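Local coordinates for protein transcription factor MBP1 (Magnaporthe oryzae, PDB 4UX5) that binds DNA through its N-terminal winged helix-turn-helix domain and probably activates transcription by RNA polymerase II, at residues G57-K60 with P61-T64; T64-L67 with E68-Q72; N104-D107 with R108-I112. All coordinates share one frame; numbering follows the deposited sequence.

Overall arrangement
All three contacts are local, joining neighbouring residues within the KilA-N domain. Interactions 1 and 2 share Thr64 and helix 60-71: the first covers its N-terminal turn, the second its C-terminal part, and they touch where Phe58 packs on Ile66. Interaction 1 is a surface contact, rich in polar groups and bound to DNA through Lys60 and Arg63. Interaction 2 is partly buried, with Leu67 and Val71 on the inner side, charged residues outside, and a phosphate bonded by Gln72. Interaction 3, also partly buried, lies about 14 Å from the DNA at its nearest atom; it forms the turn between helices 93-102 and 110-114, its apolar side against helix 49-55 and a salt bridge on the outer side.

Interaction 1 (G57-K60 with P61-T64); sequences GFDK and PART. With nucleotides of chain C.
Lys60 and Thr64 lie one helical turn apart, and the carbonyl oxygen Lys60 O receives two donors from the threonine. Backbone Thr64 N gives the usual helical bond, while the hydroxyl Thr64 OG1 adds a short one of 2.5 Å to Lys60 O, arriving from above the carbonyl plane. A chi1 of -64° sets OG1 beside the backbone N, anti to the carbonyl carbon, and from there it reaches the carbonyl one turn earlier. The preceding bond, from Arg63 N to Asp59 O at 3.1 Å, is almost straight; Asp59 is the N-cap of helix 60-71.

Among the side chains, charged groups dominate. The Arg63 guanidinium lies with one face over Lys60 CA, and its edge reaches Phe58 O, to which NH1 makes a weak hydrogen bond of 3.1 Å. Lys60 CD passes 3.5 Å from Arg63 NH2, which is itself paired with a DNA phosphate. The lysine chain, bent at its second and fourth torsions, carries NZ to DG10 of chain C, where it donates to N7 at 2.9 Å.

Apolar contact is modest. Phe58 CD1 rests 3.9 Å from Ala62 CB, and the Phe58 side chain also packs on Leu53 of helix 49-55. Polar meets apolar where Asp59 OD1 lies 3.2 Å from Ala62 CB and OD2 3.3 Å from Pro61 CD; proline fits this first turn, where its missing N-H costs no helical bond.

Guanine N7 lies on the major-groove edge, but adenine carries it too, so this bond alone favours a purine rather than guanine. With Arg63 on a phosphate, the helix start meets both base and backbone, consistent with a part in recognition.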
ATOM      1  N   GLY A  57      11.279 -17.027 -12.790  1.00 84.37           N
ATOM      2  CA  GLY A  57      11.219 -18.059 -11.767  1.00 86.61           C
ATOM      3  C   GLY A  57      11.187 -17.575 -10.326  1.00 85.17           C
ATOM      4  O   GLY A  57      11.187 -18.387  -9.401  1.00 86.02           O
ATOM      5  N   PHE A  58      11.144 -16.260 -10.132  1.00 72.12           N
ATOM      6  CA  PHE A  58      11.276 -15.669  -8.802  1.00 63.94           C
ATOM      7  C   PHE A  58      10.065 -15.879  -7.898  1.00 57.61           C
ATOM      8  O   PHE A  58       8.928 -15.622  -8.292  1.00 58.00           O
ATOM      9  CB  PHE A  58      11.552 -14.172  -8.923  1.00 53.45           C
ATOM     10  CG  PHE A  58      12.809 -13.852  -9.666  1.00 54.81           C
ATOM     11  CD1 PHE A  58      14.035 -14.293  -9.196  1.00 55.65           C
ATOM     12  CD2 PHE A  58      12.769 -13.114 -10.837  1.00 54.04           C
ATOM     13  CE1 PHE A  58      15.202 -14.003  -9.881  1.00 59.20           C
ATOM     14  CE2 PHE A  58      13.932 -12.820 -11.526  1.00 57.05           C
ATOM     15  CZ  PHE A  58      15.150 -13.264 -11.047  1.00 58.38           C
ATOM     16  N   ASP A  59      10.326 -16.333  -6.676  1.00 57.22           N
ATOM     17  CA  ASP A  59       9.286 -16.455  -5.659  1.00 57.79           C
ATOM     18  C   ASP A  59       9.189 -15.162  -4.853  1.00 56.95           C
ATOM     19  O   ASP A  59       9.881 -14.191  -5.155  1.00 54.95           O
ATOM     20  CB  ASP A  59       9.564 -17.645  -4.741  1.00 67.02           C
ATOM     21  CG  ASP A  59      10.843 -17.481  -3.947  1.00 76.55           C
ATOM     22  OD1 ASP A  59      11.736 -16.731  -4.394  1.00 79.49           O
ATOM     23  OD2 ASP A  59      10.960 -18.106  -2.874  1.00 81.23           O
ATOM     24  N   LYS A  60       8.349 -15.161  -3.820  1.00 54.41           N
ATOM     25  CA  LYS A  60       8.031 -13.933  -3.091  1.00 54.11           C
ATOM     26  C   LYS A  60       9.259 -13.199  -2.523  1.00 48.51           C
ATOM     27  O   LYS A  60       9.445 -12.018  -2.817  1.00 47.98           O
ATOM     28  CB  LYS A  60       7.028 -14.223  -1.966  1.00 45.26           C
ATOM     29  CG  LYS A  60       6.424 -12.974  -1.334  1.00 44.73           C
ATOM     30  CD  LYS A  60       5.666 -12.151  -2.367  1.00 50.14           C
ATOM     31  CE  LYS A  60       5.028 -10.914  -1.747  1.00 49.65           C
ATOM     32  NZ  LYS A  60       4.020 -11.256  -0.704  1.00 50.74           N
ATOM     33  N   PRO A  61      10.113 -13.882  -1.729  1.00 52.38           N
ATOM     34  CA  PRO A  61      11.227 -13.121  -1.148  1.00 56.12           C
ATOM     35  C   PRO A  61      12.231 -12.633  -2.192  1.00 64.74           C
ATOM     36  O   PRO A  61      12.838 -11.575  -2.014  1.00 69.27           O
ATOM     37  CB  PRO A  61      11.893 -14.131  -0.201  1.00 60.47           C
ATOM     38  CG  PRO A  61      10.881 -15.215  -0.003  1.00 58.69           C
ATOM     39  CD  PRO A  61      10.146 -15.290  -1.294  1.00 54.13           C
ATOM     40  N   ALA A  62      12.398 -13.399  -3.266  1.00 60.97           N
ATOM     41  CA  ALA A  62      13.347 -13.053  -4.321  1.00 62.09           C
ATOM     42  C   ALA A  62      12.946 -11.765  -5.031  1.00 58.16           C
ATOM     43  O   ALA A  62      13.749 -10.840  -5.159  1.00 56.29           O
ATOM     44  CB  ALA A  62      13.465 -14.192  -5.323  1.00 56.63           C
ATOM     45  N   ARG A  63      11.702 -11.709  -5.492  1.00 49.91           N
ATOM     46  CA  ARG A  63      11.225 -10.532  -6.202  1.00 51.95           C
ATOM     47  C   ARG A  63      10.998  -9.371  -5.242  1.00 51.17           C
ATOM     48  O   ARG A  63      11.051  -8.215  -5.650  1.00 50.57           O
ATOM     49  CB  ARG A  63       9.949 -10.844  -6.991  1.00 43.39           C
ATOM     50  CG  ARG A  63       8.780 -11.374  -6.180  1.00 41.56           C
ATOM     51  CD  ARG A  63       7.613 -11.710  -7.106  1.00 38.31           C
ATOM     52  NE  ARG A  63       6.395 -12.067  -6.384  1.00 53.41           N
ATOM     53  CZ  ARG A  63       5.984 -13.313  -6.173  1.00 52.44           C
ATOM     54  NH1 ARG A  63       6.696 -14.335  -6.629  1.00 53.47           N
ATOM     55  NH2 ARG A  63       4.860 -13.538  -5.505  1.00 52.23           N
ATOM     56  N   THR A  64      10.761  -9.677  -3.969  1.00 48.96           N
ATOM     57  CA  THR A  64      10.674  -8.638  -2.947  1.00 50.44           C
ATOM     58  C   THR A  64      11.981  -7.853  -2.902  1.00 54.27           C
ATOM     59  O   THR A  64      11.978  -6.623  -2.863  1.00 61.35           O
ATOM     60  CB  THR A  64      10.383  -9.217  -1.544  1.00 52.35           C
ATOM     61  OG1 THR A  64       9.095  -9.843  -1.536  1.00 53.31           O
ATOM     62  CG2 THR A  64      10.402  -8.116  -0.496  1.00 54.84           C
TER
ATOM     63  P    DG C  10       4.527  -6.429  -4.590  1.00 30.61           P
ATOM     64  OP1  DG C  10       5.110  -5.755  -5.773  1.00 40.88           O
ATOM     65  OP2  DG C  10       4.904  -7.822  -4.263  1.00 33.98           O
ATOM     66  O5'  DG C  10       4.815  -5.496  -3.326  1.00 30.93           O
ATOM     67  C5'  DG C  10       4.408  -4.132  -3.350  1.00 37.86           C
ATOM     68  C4'  DG C  10       4.166  -3.607  -1.944  1.00 39.30           C
ATOM     69  O4'  DG C  10       3.318  -4.534  -1.211  1.00 38.09           O
ATOM     70  C3'  DG C  10       5.421  -3.426  -1.093  1.00 40.25           C
ATOM     71  O3'  DG C  10       5.287  -2.264  -0.298  1.00 45.86           O
ATOM     72  C2'  DG C  10       5.432  -4.685  -0.235  1.00 38.06           C
ATOM     73  C1'  DG C  10       3.946  -4.886   0.001  1.00 38.84           C
ATOM     74  N9   DG C  10       3.593  -6.261   0.325  1.00 37.63           N
ATOM     75  C8   DG C  10       3.945  -7.390  -0.372  1.00 33.56           C
ATOM     76  N7   DG C  10       3.487  -8.491   0.156  1.00 31.58           N
ATOM     77  C5   DG C  10       2.787  -8.064   1.277  1.00 37.52           C
ATOM     78  C6   DG C  10       2.072  -8.810   2.242  1.00 33.39           C
ATOM     79  O6   DG C  10       1.915 -10.038   2.299  1.00 33.59           O
ATOM     80  N1   DG C  10       1.509  -7.988   3.217  1.00 34.60           N
ATOM     81  C2   DG C  10       1.621  -6.618   3.250  1.00 38.25           C
ATOM     82  N2   DG C  10       1.009  -5.996   4.267  1.00 36.50           N
ATOM     83  N3   DG C  10       2.287  -5.906   2.349  1.00 38.11           N
ATOM     84  C4   DG C  10       2.843  -6.693   1.395  1.00 38.01           C
TER

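Interaction 2 (T64-L67 with E68-Q72)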
ATOM      1  N   THR A  64      10.761  -9.677  -3.969  1.00 48.96           N
ATOM      2  CA  THR A  64      10.674  -8.638  -2.947  1.00 50.44           C
ATOM      3  C   THR A  64      11.981  -7.853  -2.902  1.00 54.27           C
ATOM      4  O   THR A  64      11.978  -6.623  -2.863  1.00 61.35           O
ATOM      5  CB  THR A  64      10.383  -9.217  -1.544  1.00 52.35           C
ATOM      6  OG1 THR A  64       9.095  -9.843  -1.536  1.00 53.31           O
ATOM      7  CG2 THR A  64      10.402  -8.116  -0.496  1.00 54.84           C
ATOM      8  N   ARG A  65      13.096  -8.577  -2.923  1.00 57.50           N
ATOM      9  CA  ARG A  65      14.416  -7.958  -2.905  1.00 61.93           C
ATOM     10  C   ARG A  65      14.675  -7.155  -4.178  1.00 62.38           C
ATOM     11  O   ARG A  65      15.194  -6.041  -4.123  1.00 63.04           O
ATOM     12  CB  ARG A  65      15.506  -9.018  -2.730  1.00 65.93           C
ATOM     13  CG  ARG A  65      16.915  -8.449  -2.742  1.00 71.24           C
ATOM     14  CD  ARG A  65      17.954  -9.529  -2.993  1.00 79.59           C
ATOM     15  NE  ARG A  65      19.287  -8.962  -3.178  1.00 84.92           N
ATOM     16  CZ  ARG A  65      20.349  -9.657  -3.571  1.00 88.89           C
ATOM     17  NH1 ARG A  65      20.239 -10.954  -3.824  1.00 88.62           N
ATOM     18  NH2 ARG A  65      21.523  -9.055  -3.713  1.00 93.12           N
ATOM     19  N   ILE A  66      14.306  -7.728  -5.321  1.00 57.77           N
ATOM     20  CA  ILE A  66      14.510  -7.075  -6.610  1.00 57.00           C
ATOM     21  C   ILE A  66      13.671  -5.804  -6.728  1.00 55.03           C
ATOM     22  O   ILE A  66      14.157  -4.772  -7.193  1.00 55.90           O
ATOM     23  CB  ILE A  66      14.167  -8.018  -7.779  1.00 57.46           C
ATOM     24  CG1 ILE A  66      15.060  -9.260  -7.739  1.00 62.31           C
ATOM     25  CG2 ILE A  66      14.318  -7.298  -9.109  1.00 54.28           C
ATOM     26  CD1 ILE A  66      14.783 -10.246  -8.850  1.00 56.27           C
ATOM     27  N   LEU A  67      12.416  -5.883  -6.300  1.00 50.94           N
ATOM     28  CA  LEU A  67      11.521  -4.733  -6.349  1.00 57.51           C
ATOM     29  C   LEU A  67      12.018  -3.606  -5.450  1.00 60.07           C
ATOM     30  O   LEU A  67      11.976  -2.437  -5.829  1.00 61.50           O
ATOM     31  CB  LEU A  67      10.101  -5.138  -5.946  1.00 51.06           C
ATOM     32  CG  LEU A  67       9.331  -5.977  -6.967  1.00 46.65           C
ATOM     33  CD1 LEU A  67       8.171  -6.697  -6.299  1.00 44.29           C
ATOM     34  CD2 LEU A  67       8.840  -5.109  -8.114  1.00 43.07           C
ATOM     35  N   GLU A  68      12.503  -3.966  -4.267  1.00 63.06           N
ATOM     36  CA  GLU A  68      12.939  -2.980  -3.284  1.00 69.24           C
ATOM     37  C   GLU A  68      14.292  -2.355  -3.618  1.00 74.54           C
ATOM     38  O   GLU A  68      14.471  -1.143  -3.488  1.00 75.82           O
ATOM     39  CB  GLU A  68      13.002  -3.615  -1.893  1.00 76.69           C
ATOM     40  CG  GLU A  68      11.647  -3.796  -1.234  1.00 78.21           C
ATOM     41  CD  GLU A  68      11.737  -4.511   0.100  1.00 84.85           C
ATOM     42  OE1 GLU A  68      12.597  -5.407   0.237  1.00 89.24           O
ATOM     43  OE2 GLU A  68      10.944  -4.181   1.008  1.00 85.56           O
ATOM     44  N   ARG A  69      15.238  -3.184  -4.048  1.00 75.13           N
ATOM     45  CA  ARG A  69      16.615  -2.738  -4.227  1.00 82.26           C
ATOM     46  C   ARG A  69      16.896  -2.164  -5.613  1.00 80.36           C
ATOM     47  O   ARG A  69      17.924  -1.520  -5.824  1.00 73.72           O
ATOM     48  CB  ARG A  69      17.580  -3.894  -3.947  1.00 73.47           C
ATOM     49  CG  ARG A  69      17.734  -4.222  -2.470  1.00 76.66           C
ATOM     50  CD  ARG A  69      18.770  -5.310  -2.237  1.00 84.42           C
ATOM     51  NE  ARG A  69      19.376  -5.204  -0.913  1.00 90.72           N
ATOM     52  CZ  ARG A  69      18.841  -5.697   0.200  1.00 90.85           C
ATOM     53  NH1 ARG A  69      17.680  -6.336   0.154  1.00 86.24           N
ATOM     54  NH2 ARG A  69      19.465  -5.550   1.359  1.00 92.40           N
ATOM     55  N   GLU A  70      15.985  -2.391  -6.553  1.00 75.76           N
ATOM     56  CA  GLU A  70      16.218  -1.993  -7.938  1.00 76.72           C
ATOM     57  C   GLU A  70      15.045  -1.222  -8.536  1.00 72.01           C
ATOM     58  O   GLU A  70      15.189  -0.065  -8.937  1.00 73.56           O
ATOM     59  CB  GLU A  70      16.513  -3.228  -8.794  1.00 84.89           C
ATOM     60  CG  GLU A  70      17.712  -4.035  -8.323  1.00 95.36           C
ATOM     61  CD  GLU A  70      17.808  -5.388  -8.997  1.00102.01           C
ATOM     62  OE1 GLU A  70      17.101  -5.605 -10.004  1.00102.82           O
ATOM     63  OE2 GLU A  70      18.586  -6.237  -8.514  1.00106.76           O
ATOM     64  N   VAL A  71      13.887  -1.870  -8.591  1.00 65.56           N
ATOM     65  CA  VAL A  71      12.710  -1.304  -9.241  1.00 63.80           C
ATOM     66  C   VAL A  71      12.200  -0.039  -8.547  1.00 64.34           C
ATOM     67  O   VAL A  71      11.856   0.940  -9.209  1.00 68.10           O
ATOM     68  CB  VAL A  71      11.569  -2.338  -9.311  1.00 61.00           C
ATOM     69  CG1 VAL A  71      10.375  -1.763 -10.054  1.00 52.75           C
ATOM     70  CG2 VAL A  71      12.053  -3.612  -9.985  1.00 57.33           C
ATOM     71  N   GLN A  72      12.164  -0.055  -7.216  1.00 62.37           N
ATOM     72  CA  GLN A  72      11.642   1.078  -6.452  1.00 59.82           C
ATOM     73  C   GLN A  72      12.532   2.315  -6.531  1.00 64.22           C
ATOM     74  O   GLN A  72      12.103   3.413  -6.173  1.00 65.65           O
ATOM     75  CB  GLN A  72      11.444   0.690  -4.984  1.00 58.66           C
ATOM     76  CG  GLN A  72      10.173  -0.096  -4.707  1.00 53.92           C
ATOM     77  CD  GLN A  72      10.020  -0.456  -3.242  1.00 52.46           C
ATOM     78  OE1 GLN A  72      10.800  -0.012  -2.398  1.00 53.63           O
ATOM     79  NE2 GLN A  72       9.015  -1.267  -2.931  1.00 50.84           N
TER
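From Thr64 and Arg65 to Glu68 and Arg69 the backbone bonds are those of an alpha helix, but farther on they widen: Val71 N binds Ile66 O at 3.2 Å and Gln72 N binds Leu67 O at 2.8 Å, each spanning five residues in a pi-type turn. Ile66 O also takes a weak bond from Glu70 N.

Leu67 and Val71 run alongside each other in the same direction, with Leu67 CD2 4.0 Å from Val71 CG2. Both are buried: Leu67 packs on Thr50 and Leu53 of helix 49-55, on Thr89 and on a DNA phosphate, and Val71 on Ile91 of strand 88-91. Branched apolar side chains fit this inner side, an arrangement consistent with helices 49-55 and 60-71 forming the helix-turn-helix.

The outer surface is polar. Arg65 and Arg69 run obliquely across each other, their guanidinium planes almost perpendicular. They touch mostly through their stems, Arg69 CD lying 3.7 Å from Arg65 CG, while the like-charged Arg65 NE and Arg69 NE come within 4.4 Å without a bond. Arg65 is extended, with CG anti to its backbone N (chi1 178°), and runs beside Arg69. Glu70 lays OE1 3.4 Å from Ile66 CG2. Alongside Thr64, Glu68 puts OE1 3.6 Å from Thr64 CG2, and it too packs on a phosphate. At the C-terminal end Gln72 CG rests against Leu67 O; its NE2 donates to a phosphate, as an amide N-H can without carrying a charge.

Interaction 3 (N104-D107 with R108-I112)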
ATOM      1  N   ASN A 104      15.821 -11.973 -18.038  1.00 54.92           N
ATOM      2  CA  ASN A 104      15.743 -13.055 -19.020  1.00 58.52           C
ATOM      3  C   ASN A 104      14.329 -13.603 -19.240  1.00 50.49           C
ATOM      4  O   ASN A 104      14.106 -14.809 -19.139  1.00 53.39           O
ATOM      5  CB  ASN A 104      16.675 -14.196 -18.593  1.00 57.27           C
ATOM      6  CG  ASN A 104      17.059 -15.109 -19.746  1.00 64.95           C
ATOM      7  OD1 ASN A 104      17.226 -14.661 -20.881  1.00 62.49           O
ATOM      8  ND2 ASN A 104      17.204 -16.398 -19.456  1.00 66.28           N
ATOM      9  N   ILE A 105      13.378 -12.726 -19.550  1.00 47.23           N
ATOM     10  CA  ILE A 105      11.984 -13.151 -19.681  1.00 44.61           C
ATOM     11  C   ILE A 105      11.244 -12.370 -20.770  1.00 42.26           C
ATOM     12  O   ILE A 105      10.054 -12.589 -21.007  1.00 44.79           O
ATOM     13  CB  ILE A 105      11.234 -13.005 -18.329  1.00 45.30           C
ATOM     14  CG1 ILE A 105       9.970 -13.872 -18.290  1.00 41.76           C
ATOM     15  CG2 ILE A 105      10.918 -11.543 -18.034  1.00 37.17           C
ATOM     16  CD1 ILE A 105      10.226 -15.342 -18.532  1.00 46.68           C
ATOM     17  N   PHE A 106      11.955 -11.470 -21.441  1.00 42.39           N
ATOM     18  CA  PHE A 106      11.344 -10.631 -22.466  1.00 42.24           C
ATOM     19  C   PHE A 106      10.724 -11.436 -23.610  1.00 43.10           C
ATOM     20  O   PHE A 106       9.673 -11.068 -24.138  1.00 41.19           O
ATOM     21  CB  PHE A 106      12.371  -9.651 -23.035  1.00 41.93           C
ATOM     22  CG  PHE A 106      11.813  -8.756 -24.102  1.00 47.03           C
ATOM     23  CD1 PHE A 106      11.116  -7.607 -23.766  1.00 43.04           C
ATOM     24  CD2 PHE A 106      11.975  -9.069 -25.443  1.00 51.23           C
ATOM     25  CE1 PHE A 106      10.596  -6.781 -24.748  1.00 37.03           C
ATOM     26  CE2 PHE A 106      11.458  -8.249 -26.428  1.00 44.67           C
ATOM     27  CZ  PHE A 106      10.767  -7.104 -26.080  1.00 44.71           C
ATOM     28  N   ASP A 107      11.379 -12.526 -23.993  1.00 47.55           N
ATOM     29  CA  ASP A 107      10.911 -13.340 -25.109  1.00 50.53           C
ATOM     30  C   ASP A 107       9.561 -13.997 -24.827  1.00 52.59           C
ATOM     31  O   ASP A 107       8.691 -14.036 -25.697  1.00 52.31           O
ATOM     32  CB  ASP A 107      11.947 -14.411 -25.461  1.00 61.81           C
ATOM     33  CG  ASP A 107      13.189 -13.829 -26.106  1.00 58.90           C
ATOM     34  OD1 ASP A 107      13.086 -12.749 -26.728  1.00 57.49           O
ATOM     35  OD2 ASP A 107      14.268 -14.449 -25.996  1.00 73.81           O
ATOM     36  N   ARG A 108       9.387 -14.512 -23.615  1.00 47.90           N
ATOM     37  CA  ARG A 108       8.131 -15.162 -23.251  1.00 55.30           C
ATOM     38  C   ARG A 108       6.997 -14.148 -23.112  1.00 47.65           C
ATOM     39  O   ARG A 108       5.825 -14.481 -23.287  1.00 46.79           O
ATOM     40  CB  ARG A 108       8.288 -15.949 -21.948  1.00 58.14           C
ATOM     41  CG  ARG A 108       7.068 -16.783 -21.582  1.00 61.23           C
ATOM     42  CD  ARG A 108       7.262 -17.500 -20.259  1.00 64.05           C
ATOM     43  NE  ARG A 108       6.105 -18.315 -19.902  1.00 65.18           N
ATOM     44  CZ  ARG A 108       5.984 -19.606 -20.195  1.00 69.04           C
ATOM     45  NH1 ARG A 108       6.949 -20.233 -20.853  1.00 72.28           N
ATOM     46  NH2 ARG A 108       4.897 -20.272 -19.828  1.00 69.86           N
ATOM     47  N   LEU A 109       7.358 -12.907 -22.805  1.00 43.93           N
ATOM     48  CA  LEU A 109       6.375 -11.856 -22.569  1.00 40.04           C
ATOM     49  C   LEU A 109       6.290 -10.882 -23.736  1.00 41.59           C
ATOM     50  O   LEU A 109       5.707  -9.810 -23.607  1.00 39.68           O
ATOM     51  CB  LEU A 109       6.715 -11.085 -21.292  1.00 36.41           C
ATOM     52  CG  LEU A 109       6.876 -11.887 -20.003  1.00 37.75           C
ATOM     53  CD1 LEU A 109       7.202 -10.949 -18.853  1.00 34.66           C
ATOM     54  CD2 LEU A 109       5.621 -12.691 -19.708  1.00 32.86           C
ATOM     55  N   ARG A 110       6.873 -11.257 -24.870  1.00 44.71           N
ATOM     56  CA  ARG A 110       6.941 -10.370 -26.033  1.00 44.02           C
ATOM     57  C   ARG A 110       5.601  -9.744 -26.474  1.00 42.01           C
ATOM     58  O   ARG A 110       5.564  -8.548 -26.781  1.00 39.99           O
ATOM     59  CB  ARG A 110       7.569 -11.113 -27.219  1.00 43.65           C
ATOM     60  CG  ARG A 110       7.694 -10.267 -28.473  1.00 45.42           C
ATOM     61  CD  ARG A 110       8.491 -10.982 -29.553  1.00 68.62           C
ATOM     62  NE  ARG A 110       9.873 -11.215 -29.145  1.00 67.04           N
ATOM     63  CZ  ARG A 110      10.871 -10.366 -29.365  1.00 65.83           C
ATOM     64  NH1 ARG A 110      10.643  -9.221 -29.994  1.00 64.60           N
ATOM     65  NH2 ARG A 110      12.097 -10.661 -28.957  1.00 66.86           N
ATOM     66  N   PRO A 111       4.501 -10.527 -26.510  1.00 41.93           N
ATOM     67  CA  PRO A 111       3.250  -9.916 -26.987  1.00 40.44           C
ATOM     68  C   PRO A 111       2.735  -8.728 -26.166  1.00 40.07           C
ATOM     69  O   PRO A 111       2.107  -7.842 -26.744  1.00 39.69           O
ATOM     70  CB  PRO A 111       2.248 -11.075 -26.915  1.00 39.98           C
ATOM     71  CG  PRO A 111       3.083 -12.294 -27.066  1.00 38.73           C
ATOM     72  CD  PRO A 111       4.350 -11.986 -26.331  1.00 38.35           C
ATOM     73  N   ILE A 112       2.988  -8.698 -24.861  1.00 39.46           N
ATOM     74  CA  ILE A 112       2.469  -7.610 -24.031  1.00 37.42           C
ATOM     75  C   ILE A 112       3.294  -6.336 -24.218  1.00 36.16           C
ATOM     76  O   ILE A 112       2.827  -5.234 -23.924  1.00 35.13           O
ATOM     77  CB  ILE A 112       2.430  -7.994 -22.531  1.00 33.48           C
ATOM     78  CG1 ILE A 112       1.527  -7.031 -21.753  1.00 36.92           C
ATOM     79  CG2 ILE A 112       3.826  -7.999 -21.927  1.00 28.81           C
ATOM     80  CD1 ILE A 112       0.130  -6.905 -22.319  1.00 37.86           C
TER
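Ile105 and Leu109 form the closely packed part of this turn: Ile105 CG2 meets Leu109 CD1 at 3.9 Å, and both side chains also press on Ile52 and Ala55 of helix 49-55. Branched aliphatic residues suit a place facing the inside of the domain. The backbone bond from Leu109 N to Ile105 O, 3.3 Å, ties the turn, and weaker bonds run from Arg108 N to Ile105 O and from Leu109 N to Phe106 O.

Phe106 is buried too. Its ring is stacked with His101, while its edge atom CE2 lies 3.6 Å from Arg110 NH2 and over one face of the guanidinium; the two planes are nearly perpendicular.

The looser, outward side is charged. Asp107 and Arg110 extend in the same direction, and Asp107 OD1 accepts a salt-bridging hydrogen bond from Arg110 NH2 at 3.2 Å, with carboxylate and guanidinium planes only 23° apart. A bend at the third torsion of Arg110 (chi3 -64°) turns the guanidinium toward this partner, while NH1 pairs with Glu114. Arg108 instead lays its stem near Ile105 CD1, its charge leading away toward a long, weak pairing with Glu36.

Asn104, with positive phi, closes helix 93-102 in a Schellman motif, and the type I beta turn from Asp107 to Arg110 leads into helix 110-114; together they connect these two helices of the KilA-N domain, with Ile105 and Leu109 set against helix 49-55.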